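PDB 1M1S: sperm-specific class P protein 34 from Caenorhabditis elegans, which is of unknown function but belongs to the major sperm protein family, with an immunoglobulin-like beta fold, and probably acts in sperm. Local coordinates for residues E93-P96 with M97-F100. Numbering follows the deposited sequence.
Sequences ETDP and MAPF
D95 caps the turn that leads into the short helix 98-101. Its carboxylate accepts weakly from the backbone of M97 (selenomethionine), with M97 N 3.3 Å from D95 OD1 and an N-H...O angle of 162°, as in an Asx turn. CG of D95 lies anti to the backbone N (chi1 -171°), which brings OD1 round to the M97 N-H. A second weak bond, from A98 N to D95 O at 3.4 Å, closes a type I beta turn with P96 and M97 at its corners. F100 N then donates to M97 O at 3.0 Å.

The E93 side chain bends back onto the backbone that follows it. Its OE2 accepts from D95 N at 3.2 Å, on the anti side, and more weakly from T94 N. Its OE1 touches the methyl of A98, 3.3 Å from A98 CB. With alanine at E93, the amides of T94 and D95 would probably lose this acceptor and the A98 methyl its contact with the carboxylate.

The remaining contacts are close C...O approaches. D95 OD2 lies 3.1 Å from M97 CB, and P96 O meets the edge of the F100 ring near CD1.

The turn follows strand 79-89. R38 NH2 hydrogen-bonds to E93 O. P96 and M97 touch Y57 of strand 51-60, while P99 and F100 pack on A40 of strand 38-45.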
loop_
_atom_site.group_PDB
_atom_site.type_symbol
_atom_site.label_atom_id
_atom_site.label_comp_id
_atom_site.label_asym_id
_atom_site.label_seq_id
_atom_site.Cartn_x
_atom_site.Cartn_y
_atom_site.Cartn_z
ATOM N N GLU A 93 17.463 7.381 6.709
ATOM C CA GLU A 93 16.168 7.340 7.378
ATOM C C GLU A 93 15.727 6.028 8.031
ATOM O O GLU A 93 15.486 5.004 7.376
ATOM C CB GLU A 93 15.057 7.879 6.482
ATOM C CG GLU A 93 13.722 8.068 7.223
ATOM C CD GLU A 93 13.840 8.990 8.440
ATOM O OE1 GLU A 93 13.758 10.226 8.261
ATOM O OE2 GLU A 93 14.016 8.486 9.573
ATOM N N THR A 94 15.539 6.145 9.342
ATOM C CA THR A 94 15.126 5.070 10.219
ATOM C C THR A 94 13.665 4.713 10.105
ATOM O O THR A 94 13.335 3.616 9.670
ATOM C CB THR A 94 15.410 5.415 11.709
ATOM O OG1 THR A 94 16.825 5.458 11.924
ATOM C CG2 THR A 94 14.788 4.362 12.652
ATOM N N ASP A 95 12.828 5.692 10.476
ATOM C CA ASP A 95 11.358 5.625 10.543
ATOM C C ASP A 95 10.630 5.840 9.205
ATOM O O ASP A 95 10.869 6.826 8.506
ATOM C CB ASP A 95 10.874 6.640 11.613
ATOM C CG ASP A 95 9.379 6.522 11.948
ATOM O OD1 ASP A 95 8.812 5.399 11.931
ATOM O OD2 ASP A 95 8.772 7.582 12.243
ATOM N N PRO A 96 9.720 4.913 8.847
ATOM C CA PRO A 96 8.988 5.045 7.600
ATOM C C PRO A 96 7.954 6.132 7.779
ATOM O O PRO A 96 7.388 6.600 6.802
ATOM C CB PRO A 96 8.328 3.674 7.454
ATOM C CG PRO A 96 9.134 2.780 8.351
ATOM C CD PRO A 96 9.349 3.652 9.505
HETATM N N MSE A 97 7.703 6.520 9.031
HETATM C CA MSE A 97 6.724 7.565 9.324
HETATM C C MSE A 97 7.266 8.983 9.261
HETATM O O MSE A 97 6.474 9.914 9.151
HETATM C CB MSE A 97 6.055 7.367 10.689
HETATM C CG MSE A 97 5.406 6.030 10.877
HETATM SE SE MSE A 97 4.423 5.907 12.577
HETATM C CE MSE A 97 5.261 4.179 13.155
ATOM N N ALA A 98 8.588 9.149 9.368
ATOM C CA ALA A 98 9.214 10.475 9.348
ATOM C C ALA A 98 8.836 11.371 8.162
ATOM O O ALA A 98 8.366 12.496 8.377
ATOM C CB ALA A 98 10.714 10.372 9.503
ATOM N N PRO A 99 8.960 10.872 6.905
ATOM C CA PRO A 99 8.580 11.765 5.801
ATOM C C PRO A 99 7.059 11.982 5.648
ATOM O O PRO A 99 6.638 12.788 4.834
ATOM C CB PRO A 99 9.202 11.083 4.574
ATOM C CG PRO A 99 9.104 9.669 4.916
ATOM C CD PRO A 99 9.537 9.622 6.371
ATOM N N PHE A 100 6.245 11.276 6.434
ATOM C CA PHE A 100 4.783 11.433 6.360
ATOM C C PHE A 100 4.253 12.335 7.467
ATOM O O PHE A 100 3.330 13.115 7.242
ATOM C CB PHE A 100 4.076 10.071 6.333
ATOM C CG PHE A 100 4.449 9.233 5.144
ATOM C CD1 PHE A 100 5.208 8.073 5.311
ATOM C CD2 PHE A 100 4.122 9.650 3.853
ATOM C CE1 PHE A 100 5.658 7.331 4.217
ATOM C CE2 PHE A 100 4.562 8.923 2.739
ATOM C CZ PHE A 100 5.339 7.755 2.926
#